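PDB 4B2N: 70 kDa protein from Xanthomonas sp., which cleaves rubber polymer oxidatively as a processive dihaem c dioxygenase and probably also takes part in electron transfer. Local coordinates for residues N58-F63 and A385-C390; H368-W373 and Q645-S650; N523-L528 and W562-W567. One frame throughout, in Å; residues are numbered along the deposited sequence.

Contact 1 (N58-F63 and A385-C390). With HEC (heme c), chain D.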
loop_
_atom_site.group_PDB
_atom_site.type_symbol
_atom_site.label_atom_id
_atom_site.label_comp_id
_atom_site.label_asym_id
_atom_site.label_seq_id
_atom_site.Cartn_x
_atom_site.Cartn_y
_atom_site.Cartn_z
ATOM N N ASN A 58 -17.146 -18.246 21.601
ATOM C CA ASN A 58 -18.069 -17.163 21.938
ATOM C C ASN A 58 -17.412 -15.828 22.204
ATOM O O ASN A 58 -18.103 -14.857 22.446
ATOM C CB ASN A 58 -18.932 -17.533 23.121
ATOM C CG ASN A 58 -19.688 -18.803 22.851
ATOM O OD1 ASN A 58 -19.393 -19.822 23.458
ATOM N ND2 ASN A 58 -20.593 -18.775 21.872
ATOM N N ALA A 59 -16.085 -15.774 22.150
ATOM C CA ALA A 59 -15.377 -14.513 22.359
ATOM C C ALA A 59 -15.872 -13.400 21.379
ATOM O O ALA A 59 -16.380 -13.680 20.290
ATOM C CB ALA A 59 -13.858 -14.707 22.232
ATOM N N ALA A 60 -15.689 -12.146 21.791
ATOM C CA ALA A 60 -16.033 -10.953 20.992
ATOM C C ALA A 60 -15.309 -10.926 19.655
ATOM O O ALA A 60 -15.840 -10.445 18.653
ATOM C CB ALA A 60 -15.684 -9.686 21.759
ATOM N N LEU A 61 -14.087 -11.432 19.644
ATOM C CA LEU A 61 -13.303 -11.411 18.393
ATOM C C LEU A 61 -12.920 -12.809 17.913
ATOM O O LEU A 61 -12.234 -13.556 18.617
ATOM C CB LEU A 61 -12.052 -10.562 18.610
ATOM C CG LEU A 61 -10.969 -10.588 17.505
ATOM C CD1 LEU A 61 -11.512 -10.077 16.152
ATOM C CD2 LEU A 61 -9.783 -9.758 17.912
ATOM N N GLN A 62 -13.342 -13.163 16.711
ATOM C CA GLN A 62 -12.957 -14.455 16.098
ATOM C C GLN A 62 -12.062 -14.160 14.893
ATOM O O GLN A 62 -12.565 -13.674 13.891
ATOM C CB GLN A 62 -14.190 -15.196 15.626
ATOM C CG GLN A 62 -15.148 -15.396 16.792
ATOM C CD GLN A 62 -14.549 -16.369 17.801
ATOM O OE1 GLN A 62 -14.061 -17.404 17.419
ATOM N NE2 GLN A 62 -14.586 -16.033 19.083
ATOM N N PHE A 63 -10.776 -14.475 14.984
ATOM C CA PHE A 63 -9.871 -14.245 13.839
ATOM C C PHE A 63 -10.212 -15.139 12.671
ATOM O O PHE A 63 -10.590 -16.293 12.840
ATOM C CB PHE A 63 -8.399 -14.487 14.213
ATOM C CG PHE A 63 -7.905 -13.624 15.339
ATOM C CD1 PHE A 63 -7.770 -12.220 15.172
ATOM C CD2 PHE A 63 -7.586 -14.200 16.613
ATOM C CE1 PHE A 63 -7.281 -11.415 16.221
ATOM C CE2 PHE A 63 -7.149 -13.384 17.679
ATOM C CZ PHE A 63 -6.972 -11.984 17.479
ATOM N N ALA A 385 -19.537 -13.469 13.249
ATOM C CA ALA A 385 -19.397 -14.097 14.568
ATOM C C ALA A 385 -18.652 -13.102 15.444
ATOM O O ALA A 385 -17.653 -12.555 14.998
ATOM C CB ALA A 385 -18.579 -15.388 14.454
ATOM N N GLY A 386 -19.090 -12.898 16.678
ATOM C CA GLY A 386 -18.339 -12.007 17.601
ATOM C C GLY A 386 -19.380 -11.137 18.285
ATOM O O GLY A 386 -20.577 -11.442 18.224
ATOM N N ASN A 387 -18.951 -10.036 18.895
ATOM C CA ASN A 387 -19.853 -9.204 19.713
ATOM C C ASN A 387 -20.339 -7.902 19.029
ATOM O O ASN A 387 -20.917 -7.007 19.672
ATOM C CB ASN A 387 -19.226 -8.957 21.119
ATOM C CG ASN A 387 -18.290 -7.766 21.156
ATOM O OD1 ASN A 387 -18.114 -7.136 22.195
ATOM N ND2 ASN A 387 -17.653 -7.478 20.041
ATOM N N GLY A 388 -20.128 -7.798 17.712
ATOM C CA GLY A 388 -20.663 -6.683 16.933
ATOM C C GLY A 388 -19.948 -5.352 17.170
ATOM O O GLY A 388 -20.420 -4.269 16.676
ATOM N N SER A 389 -18.859 -5.406 17.952
ATOM C CA SER A 389 -18.128 -4.169 18.274
ATOM C C SER A 389 -17.014 -3.891 17.276
ATOM O O SER A 389 -16.695 -4.755 16.443
ATOM C CB SER A 389 -17.518 -4.263 19.659
ATOM O OG SER A 389 -16.451 -5.189 19.651
ATOM N N CYS A 390 -16.442 -2.679 17.324
ATOM C CA CYS A 390 -15.232 -2.387 16.481
ATOM C C CYS A 390 -14.191 -3.462 16.650
ATOM O O CYS A 390 -13.555 -3.921 15.681
ATOM C CB CYS A 390 -14.571 -1.126 16.984
ATOM S SG CYS A 390 -15.657 0.298 17.182
HETATM FE FE HEC D . -14.088 -0.616 10.640
HETATM C CHA HEC D . -12.266 0.339 7.863
HETATM C CHB HEC D . -12.958 2.234 12.462
HETATM C CHC HEC D . -16.259 -1.251 13.201
HETATM C CHD HEC D . -14.325 -3.796 9.421
HETATM N NA HEC D . -12.781 0.885 10.276
HETATM C C1A HEC D . -12.235 1.216 9.011
HETATM C C2A HEC D . -11.510 2.483 9.054
HETATM C C3A HEC D . -11.706 3.030 10.409
HETATM C C4A HEC D . -12.543 2.067 11.093
HETATM C CMA HEC D . -11.119 4.322 10.934
HETATM C CAA HEC D . -10.617 3.088 7.973
HETATM C CBA HEC D . -9.268 2.320 8.222
HETATM C CGA HEC D . -8.272 2.592 7.084
HETATM O O1A HEC D . -8.705 3.234 6.092
HETATM O O2A HEC D . -7.034 2.249 7.111
HETATM N NB HEC D . -14.518 0.373 12.511
HETATM C C1B HEC D . -14.009 1.454 13.101
HETATM C C2B HEC D . -14.572 1.806 14.409
HETATM C C3B HEC D . -15.586 0.754 14.609
HETATM C C4B HEC D . -15.460 -0.050 13.405
HETATM C CMB HEC D . -14.165 2.965 15.289
HETATM C CAB HEC D . -16.558 0.578 15.757
HETATM C CBB HEC D . -17.524 1.585 15.840
HETATM N NC HEC D . -14.976 -2.219 11.281
HETATM C C1C HEC D . -15.993 -2.312 12.273
HETATM C C2C HEC D . -16.705 -3.584 12.310
HETATM C C3C HEC D . -16.131 -4.326 11.216
HETATM C C4C HEC D . -15.146 -3.428 10.549
HETATM C CMC HEC D . -17.794 -4.027 13.274
HETATM C CAC HEC D . -16.549 -5.712 10.826
HETATM C CBC HEC D . -17.815 -6.100 10.585
HETATM N ND HEC D . -13.372 -1.551 9.045
HETATM C C1D HEC D . -13.595 -2.793 8.628
HETATM C C2D HEC D . -13.033 -3.200 7.348
HETATM C C3D HEC D . -12.433 -1.977 6.868
HETATM C C4D HEC D . -12.718 -1.042 7.952
HETATM C CMD HEC D . -13.091 -4.547 6.673
HETATM C CAD HEC D . -11.685 -1.776 5.570
HETATM C CBD HEC D . -12.727 -1.185 4.606
HETATM C CGD HEC D . -12.146 -0.870 3.248
HETATM O O1D HEC D . -12.648 -1.311 2.205
HETATM O O2D HEC D . -11.140 -0.193 3.266
HETATM O O HOH W 1 -15.092 -11.611 15.185
#
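Ala60 and Gly386 meet backbone to backbone, their CA atoms 4.2 Å apart, where two irregular loops pass each other; residues 385-390 are the run that enters the CXXCH haem-attachment motif of a c-type cytochrome, whose first cysteine is Cys390. Gly386 has a positive phi of 136°, a conformation suited to glycine, and its bare CA sits 3.1 Å from Ala60 O. The same carbonyl receives the one direct hydrogen bond between the segments, from Asn387 N at 3.1 Å. The donor lies in the carbonyl plane, on a lone pair, and the bond is moderately bent. A water molecule adds a second link, accepting from Gln62 N and donating to Ala385 O, so that backbone polar atoms of both loops are tied where the chains do not meet directly.

Side chains fill in around this backbone pairing. The methyl of Ala60 presses against the amide group of Asn387, with Ala60 CB 3.3 Å from Asn387 CG. Asn387 brings the group there by turning CG between its own N and carbonyl carbon (chi1 86°). Next to the water, Gln62 CG touches Ala385 CB loosely. The Gln62 chain then bends at chi2 (-68°) and doubles back on its own loop: NE2 donates to Ala59 O at 3.2 Å, from above the carbonyl plane, and also to the O of Asn56, so the amide is spent within its own loop and does not reach across. Beyond the contact, Ser389 OG caps a backbone N at the start of helix 391-394, and Ser389 O receives a bond from Ser392 OG. One residue on, Cys390 SG forms the thioether to haem CAB, a bond modelled at 1.7 Å.

Contact 2 (H368-W373 and Q645-S650)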
loop_
_atom_site.group_PDB
_atom_site.type_symbol
_atom_site.label_atom_id
_atom_site.label_comp_id
_atom_site.label_asym_id
_atom_site.label_seq_id
_atom_site.Cartn_x
_atom_site.Cartn_y
_atom_site.Cartn_z
ATOM N N HIS A 368 -14.799 -1.684 22.413
ATOM C CA HIS A 368 -14.705 -3.112 22.723
ATOM C C HIS A 368 -16.045 -3.767 23.064
ATOM O O HIS A 368 -16.193 -5.004 22.993
ATOM C CB HIS A 368 -13.752 -3.266 23.892
ATOM C CG HIS A 368 -12.332 -2.948 23.555
ATOM N ND1 HIS A 368 -11.809 -1.676 23.649
ATOM C CD2 HIS A 368 -11.323 -3.770 23.057
ATOM C CE1 HIS A 368 -10.507 -1.728 23.267
ATOM N NE2 HIS A 368 -10.212 -3.006 22.929
ATOM N N GLU A 369 -17.070 -2.972 23.370
ATOM C CA GLU A 369 -18.260 -3.616 23.909
ATOM C C GLU A 369 -19.564 -3.299 23.246
ATOM O O GLU A 369 -20.511 -4.067 23.420
ATOM C CB GLU A 369 -18.391 -3.352 25.438
ATOM C CG GLU A 369 -17.185 -3.855 26.243
ATOM C CD GLU A 369 -17.273 -3.584 27.736
ATOM O OE1 GLU A 369 -18.386 -3.363 28.254
ATOM O OE2 GLU A 369 -16.236 -3.601 28.412
ATOM N N ARG A 370 -19.642 -2.187 22.512
ATOM C CA ARG A 370 -20.946 -1.762 21.972
ATOM C C ARG A 370 -21.277 -2.599 20.739
ATOM O O ARG A 370 -20.520 -2.619 19.772
ATOM C CB ARG A 370 -20.957 -0.262 21.646
ATOM C CG ARG A 370 -22.330 0.434 21.818
ATOM C CD ARG A 370 -23.333 0.128 20.727
ATOM N NE ARG A 370 -24.112 1.324 20.338
ATOM C CZ ARG A 370 -25.007 1.331 19.347
ATOM N NH1 ARG A 370 -25.269 0.206 18.684
ATOM N NH2 ARG A 370 -25.665 2.451 19.027
ATOM N N ASP A 371 -22.398 -3.314 20.781
ATOM C CA ASP A 371 -22.807 -4.116 19.644
ATOM C C ASP A 371 -23.447 -3.194 18.623
ATOM O O ASP A 371 -24.441 -2.556 18.915
ATOM C CB ASP A 371 -23.786 -5.198 20.075
ATOM C CG ASP A 371 -24.215 -6.139 18.922
ATOM O OD1 ASP A 371 -23.980 -5.893 17.671
ATOM O OD2 ASP A 371 -24.819 -7.164 19.297
ATOM N N LEU A 372 -22.895 -3.130 17.413
ATOM C CA LEU A 372 -23.453 -2.213 16.420
ATOM C C LEU A 372 -24.794 -2.649 15.884
ATOM O O LEU A 372 -25.544 -1.832 15.319
ATOM C CB LEU A 372 -22.438 -1.894 15.271
ATOM C CG LEU A 372 -21.197 -1.133 15.777
ATOM C CD1 LEU A 372 -20.162 -1.046 14.665
ATOM C CD2 LEU A 372 -21.482 0.245 16.355
ATOM N N TRP A 373 -25.077 -3.941 16.074
ATOM C CA TRP A 373 -26.340 -4.576 15.723
ATOM C C TRP A 373 -27.272 -4.668 16.906
ATOM O O TRP A 373 -28.292 -5.327 16.806
ATOM C CB TRP A 373 -26.083 -5.990 15.211
ATOM C CG TRP A 373 -25.476 -6.044 13.846
ATOM C CD1 TRP A 373 -26.126 -6.273 12.625
ATOM C CD2 TRP A 373 -24.053 -5.842 13.501
ATOM N NE1 TRP A 373 -25.224 -6.263 11.588
ATOM C CE2 TRP A 373 -23.964 -5.987 12.044
ATOM C CE3 TRP A 373 -22.889 -5.581 14.235
ATOM C CZ2 TRP A 373 -22.749 -5.863 11.359
ATOM C CZ3 TRP A 373 -21.667 -5.432 13.533
ATOM C CH2 TRP A 373 -21.604 -5.570 12.129
ATOM N N GLN A 645 -23.770 3.521 11.384
ATOM C CA GLN A 645 -24.967 4.412 11.430
ATOM C C GLN A 645 -25.817 4.240 12.684
ATOM O O GLN A 645 -26.552 5.145 13.021
ATOM C CB GLN A 645 -25.857 4.144 10.235
ATOM C CG GLN A 645 -26.636 2.857 10.388
ATOM C CD GLN A 645 -27.055 2.281 9.055
ATOM O OE1 GLN A 645 -27.069 2.978 8.033
ATOM N NE2 GLN A 645 -27.369 0.982 9.042
ATOM N N SER A 646 -25.709 3.083 13.328
ATOM C CA SER A 646 -26.494 2.749 14.530
ATOM C C SER A 646 -25.924 3.485 15.759
ATOM O O SER A 646 -26.596 3.551 16.801
ATOM C CB SER A 646 -26.462 1.229 14.767
ATOM O OG SER A 646 -25.178 0.768 15.274
ATOM N N LEU A 647 -24.700 4.031 15.647
ATOM C CA LEU A 647 -24.071 4.775 16.747
ATOM C C LEU A 647 -24.816 6.069 17.045
ATOM O O LEU A 647 -25.534 6.584 16.199
ATOM C CB LEU A 647 -22.611 5.136 16.426
ATOM C CG LEU A 647 -21.772 3.893 16.311
ATOM C CD1 LEU A 647 -20.487 4.296 15.598
ATOM C CD2 LEU A 647 -21.441 3.383 17.715
ATOM N N THR A 648 -24.633 6.585 18.258
ATOM C CA THR A 648 -25.109 7.927 18.567
ATOM C C THR A 648 -23.977 8.879 18.328
ATOM O O THR A 648 -22.804 8.463 18.345
ATOM C CB THR A 648 -25.619 8.095 20.021
ATOM O OG1 THR A 648 -24.520 7.964 20.971
ATOM C CG2 THR A 648 -26.911 7.152 20.324
ATOM N N ASP A 649 -24.305 10.151 18.091
ATOM C CA ASP A 649 -23.245 11.137 17.952
ATOM C C ASP A 649 -22.357 11.175 19.206
ATOM O O ASP A 649 -21.147 11.411 19.095
ATOM C CB ASP A 649 -23.812 12.526 17.676
ATOM C CG ASP A 649 -24.211 12.739 16.227
ATOM O OD1 ASP A 649 -24.106 11.857 15.338
ATOM O OD2 ASP A 649 -24.708 13.839 15.980
ATOM N N SER A 650 -22.939 10.988 20.401
ATOM C CA SER A 650 -22.112 10.916 21.605
ATOM C C SER A 650 -21.133 9.739 21.588
ATOM O O SER A 650 -19.960 9.894 22.009
ATOM C CB SER A 650 -22.930 10.833 22.892
ATOM O OG SER A 650 -23.597 12.065 22.985
#
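Two bends in the Arg370 chain, at chi2 (-75°) and chi3 (-140°), turn its guanidinium back alongside its own loop and against Ser646. There NH2 donates to Ser646 O at 2.7 Å, approaching from above the carbonyl plane in a markedly bent bond, while NH1 donates to Asp371 O at 2.9 Å within the guanidinium plane. NE forms a salt bridge with Glu651, so three acceptors fix the rotation of the group and its charge is probably offset. Ser646 returns the link: with chi1 at 74° its OG points at Leu372 O, 2.6 Å away, and donates in the carbonyl plane, on a lone pair. This serine therefore uses its hydroxyl on Leu372 and its carbonyl on Arg370, two residues earlier in the same loop. That loop follows the C-terminal end of helix 357-369 and holds an Asx turn, in which Asp371 OD1 accepts from Trp373 N at 2.8 Å; the other segment follows the axial ligand His641 by a few residues and leads into helix 649-660, where Thr648 is the N-cap. Beside the polar links the leucines meet: Leu372 CD2 lies 3.4 Å from Leu647 CD2, a tight methyl pair, and both side chains touch the haem. Leu647 CD2 also sits over one face of the Arg370 guanidinium, near its rim, 4.1 Å above the plane.

Contact 3 (N523-L528 and W562-W567). With HEC (heme c), chain D.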
loop_
_atom_site.group_PDB
_atom_site.type_symbol
_atom_site.label_atom_id
_atom_site.label_comp_id
_atom_site.label_asym_id
_atom_site.label_seq_id
_atom_site.Cartn_x
_atom_site.Cartn_y
_atom_site.Cartn_z
ATOM N N ASN A 523 -12.609 11.893 6.682
ATOM C CA ASN A 523 -12.354 11.920 8.125
ATOM C C ASN A 523 -12.976 10.765 8.871
ATOM O O ASN A 523 -13.787 10.007 8.334
ATOM C CB ASN A 523 -12.684 13.296 8.784
ATOM C CG ASN A 523 -14.146 13.712 8.619
ATOM O OD1 ASN A 523 -14.504 14.958 8.561
ATOM N ND2 ASN A 523 -15.002 12.735 8.551
ATOM N N LEU A 524 -12.562 10.595 10.110
ATOM C CA LEU A 524 -13.004 9.449 10.868
ATOM C C LEU A 524 -14.465 9.542 11.237
ATOM O O LEU A 524 -15.229 8.506 11.219
ATOM C CB LEU A 524 -12.140 9.304 12.123
ATOM C CG LEU A 524 -11.735 7.845 12.227
ATOM C CD1 LEU A 524 -10.279 7.741 12.599
ATOM C CD2 LEU A 524 -12.670 7.128 13.213
ATOM N N TRP A 525 -14.886 10.762 11.586
ATOM C CA TRP A 525 -16.330 11.054 11.718
ATOM C C TRP A 525 -17.152 10.402 10.592
ATOM O O TRP A 525 -18.160 9.754 10.834
ATOM C CB TRP A 525 -16.522 12.566 11.754
ATOM C CG TRP A 525 -17.953 12.936 11.966
ATOM C CD1 TRP A 525 -18.868 13.366 11.009
ATOM C CD2 TRP A 525 -18.689 12.894 13.227
ATOM N NE1 TRP A 525 -20.103 13.585 11.601
ATOM C CE2 TRP A 525 -20.049 13.316 12.929
ATOM C CE3 TRP A 525 -18.367 12.542 14.526
ATOM C CZ2 TRP A 525 -21.035 13.396 13.914
ATOM C CZ3 TRP A 525 -19.366 12.633 15.521
ATOM C CH2 TRP A 525 -20.669 13.041 15.220
ATOM N N GLY A 526 -16.697 10.537 9.347
ATOM C CA GLY A 526 -17.399 10.022 8.184
ATOM C C GLY A 526 -17.479 8.506 8.137
ATOM O O GLY A 526 -18.495 7.933 7.761
ATOM N N VAL A 527 -16.409 7.843 8.520
ATOM C CA VAL A 527 -16.425 6.403 8.698
ATOM C C VAL A 527 -17.520 6.079 9.710
ATOM O O VAL A 527 -18.257 5.113 9.529
ATOM C CB VAL A 527 -15.050 5.935 9.186
ATOM C CG1 VAL A 527 -15.076 4.447 9.518
ATOM C CG2 VAL A 527 -13.988 6.265 8.113
ATOM N N LEU A 528 -17.587 6.891 10.757
ATOM C CA LEU A 528 -18.497 6.628 11.883
ATOM C C LEU A 528 -19.924 7.061 11.611
ATOM O O LEU A 528 -20.866 6.632 12.291
ATOM C CB LEU A 528 -17.936 7.261 13.167
ATOM C CG LEU A 528 -16.686 6.508 13.679
ATOM C CD1 LEU A 528 -16.256 7.121 14.981
ATOM C CD2 LEU A 528 -16.882 5.016 13.881
ATOM N N TRP A 562 -8.641 18.325 13.647
ATOM C CA TRP A 562 -8.310 17.671 14.883
ATOM C C TRP A 562 -9.562 17.288 15.647
ATOM O O TRP A 562 -9.460 16.692 16.708
ATOM C CB TRP A 562 -7.312 18.494 15.727
ATOM C CG TRP A 562 -6.117 18.715 14.895
ATOM C CD1 TRP A 562 -5.845 19.801 14.068
ATOM C CD2 TRP A 562 -5.062 17.739 14.640
ATOM N NE1 TRP A 562 -4.659 19.597 13.400
ATOM C CE2 TRP A 562 -4.142 18.364 13.700
ATOM C CE3 TRP A 562 -4.776 16.467 15.137
ATOM C CZ2 TRP A 562 -2.999 17.692 13.229
ATOM C CZ3 TRP A 562 -3.610 15.824 14.711
ATOM C CH2 TRP A 562 -2.739 16.428 13.777
ATOM N N GLN A 563 -10.746 17.595 15.136
ATOM C CA GLN A 563 -11.941 17.159 15.859
ATOM C C GLN A 563 -12.564 15.921 15.274
ATOM O O GLN A 563 -12.826 14.950 15.971
ATOM C CB GLN A 563 -13.016 18.218 15.911
ATOM C CG GLN A 563 -12.579 19.483 16.639
ATOM C CD GLN A 563 -13.421 20.674 16.189
ATOM O OE1 GLN A 563 -14.563 20.505 15.718
ATOM N NE2 GLN A 563 -12.859 21.877 16.295
ATOM N N LYS A 564 -12.805 15.973 13.982
ATOM C CA LYS A 564 -13.375 14.842 13.261
ATOM C C LYS A 564 -12.326 13.847 12.754
ATOM O O LYS A 564 -12.694 12.783 12.202
ATOM C CB LYS A 564 -14.206 15.405 12.101
ATOM C CG LYS A 564 -15.529 15.926 12.629
ATOM C CD LYS A 564 -16.456 16.323 11.510
ATOM C CE LYS A 564 -17.600 17.161 12.063
ATOM N NZ LYS A 564 -18.679 17.222 11.039
ATOM N N LEU A 565 -11.031 14.253 12.837
ATOM C CA LEU A 565 -9.869 13.381 12.638
ATOM C C LEU A 565 -9.796 13.018 11.173
ATOM O O LEU A 565 -10.262 11.951 10.757
ATOM C CB LEU A 565 -9.952 12.119 13.516
ATOM C CG LEU A 565 -8.834 11.798 14.478
ATOM C CD1 LEU A 565 -8.377 13.016 15.273
ATOM C CD2 LEU A 565 -9.302 10.698 15.424
ATOM N N GLY A 566 -9.150 13.919 10.420
ATOM C CA GLY A 566 -9.010 13.780 8.974
ATOM C C GLY A 566 -8.688 15.105 8.297
ATOM O O GLY A 566 -8.395 16.079 8.993
ATOM N N TRP A 567 -8.753 15.146 6.951
ATOM C CA TRP A 567 -8.523 16.402 6.189
ATOM C C TRP A 567 -9.692 17.325 6.378
ATOM O O TRP A 567 -10.828 16.899 6.390
ATOM C CB TRP A 567 -8.247 16.122 4.701
ATOM C CG TRP A 567 -6.963 15.349 4.645
ATOM C CD1 TRP A 567 -6.780 13.960 4.467
ATOM C CD2 TRP A 567 -5.644 15.906 4.897
ATOM N NE1 TRP A 567 -5.441 13.644 4.623
ATOM C CE2 TRP A 567 -4.706 14.791 4.856
ATOM C CE3 TRP A 567 -5.168 17.196 5.202
ATOM C CZ2 TRP A 567 -3.324 14.974 5.056
ATOM C CZ3 TRP A 567 -3.803 17.375 5.371
ATOM C CH2 TRP A 567 -2.884 16.271 5.320
HETATM FE FE HEC D . -14.088 -0.616 10.640
HETATM C CHA HEC D . -12.266 0.339 7.863
HETATM C CHB HEC D . -12.958 2.234 12.462
HETATM C CHC HEC D . -16.259 -1.251 13.201
HETATM C CHD HEC D . -14.325 -3.796 9.421
HETATM N NA HEC D . -12.781 0.885 10.276
HETATM C C1A HEC D . -12.235 1.216 9.011
HETATM C C2A HEC D . -11.510 2.483 9.054
HETATM C C3A HEC D . -11.706 3.030 10.409
HETATM C C4A HEC D . -12.543 2.067 11.093
HETATM C CMA HEC D . -11.119 4.322 10.934
HETATM C CAA HEC D . -10.617 3.088 7.973
HETATM C CBA HEC D . -9.268 2.320 8.222
HETATM C CGA HEC D . -8.272 2.592 7.084
HETATM O O1A HEC D . -8.705 3.234 6.092
HETATM O O2A HEC D . -7.034 2.249 7.111
HETATM N NB HEC D . -14.518 0.373 12.511
HETATM C C1B HEC D . -14.009 1.454 13.101
HETATM C C2B HEC D . -14.572 1.806 14.409
HETATM C C3B HEC D . -15.586 0.754 14.609
HETATM C C4B HEC D . -15.460 -0.050 13.405
HETATM C CMB HEC D . -14.165 2.965 15.289
HETATM C CAB HEC D . -16.558 0.578 15.757
HETATM C CBB HEC D . -17.524 1.585 15.840
HETATM N NC HEC D . -14.976 -2.219 11.281
HETATM C C1C HEC D . -15.993 -2.312 12.273
HETATM C C2C HEC D . -16.705 -3.584 12.310
HETATM C C3C HEC D . -16.131 -4.326 11.216
HETATM C C4C HEC D . -15.146 -3.428 10.549
HETATM C CMC HEC D . -17.794 -4.027 13.274
HETATM C CAC HEC D . -16.549 -5.712 10.826
HETATM C CBC HEC D . -17.815 -6.100 10.585
HETATM N ND HEC D . -13.372 -1.551 9.045
HETATM C C1D HEC D . -13.595 -2.793 8.628
HETATM C C2D HEC D . -13.033 -3.200 7.348
HETATM C C3D HEC D . -12.433 -1.977 6.868
HETATM C C4D HEC D . -12.718 -1.042 7.952
HETATM C CMD HEC D . -13.091 -4.547 6.673
HETATM C CAD HEC D . -11.685 -1.776 5.570
HETATM C CBD HEC D . -12.727 -1.185 4.606
HETATM C CGD HEC D . -12.146 -0.870 3.248
HETATM O O1D HEC D . -12.648 -1.311 2.205
HETATM O O2D HEC D . -11.140 -0.193 3.266
#
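Lys564 stretches out beyond CG and lays its chain across Trp525, whose CG stands anti to the backbone N (chi1 -177°). The methylenes run from Lys564 CG, 3.6 Å from Trp525 CB, up over the indole, where CE makes a CH-pi contact above the five-membered ring. NZ ends in a cation-pi interaction, 4.2 Å from that ring's centroid and 27° off its normal. The indole is further held by NE1 bonding to Asp532 and by stacking with Trp653. At its root Lys564 O accepts a nearly straight bond from Trp525 N at 3.0 Å and a weak one from Leu524 N. Leu524 N bonds better to Leu565 O, at 2.7 Å. The first turn of helix 524-528, with Asn523 at its N-cap, is thus seated on two successive carbonyls; Leu565, with a positive phi (70°), and Gly566 face Asp561 in a G1 beta bulge. Leu524 CB touches Leu565 CB at 3.8 Å. Val527 CG1 lies over a pyrrole ring on one haem face, Leu528 CD2 above the same face, 3.7 Å from haem CMB, and Leu524 meets the CMA methyl at the edge, together part of the apolar wall of a c-type haem pocket.

All three contacts border the second haem, the one bound covalently by Cys390 and Cys393 and ligated by His394 and His641. Contacts 1 and 2 are directly joined, their centres 14 Å apart: Leu372 N lies 2.8 Å from Gly388 O, a probable hydrogen bond that ties the loop after helix 357-369 to the attachment loop. Contacts 2 and 3, with centres 16 Å apart, meet through packing, Asp649 OD1 being 3.6 Å from Trp525 CH2 and Leu647 CD1 4.1 Å from Leu528 CD2. Contacts 1 and 3 do not touch, their nearest atoms being about 6 Å apart, yet both reach the same haem. In sequence, contact 3 falls between the two segments of contact 2.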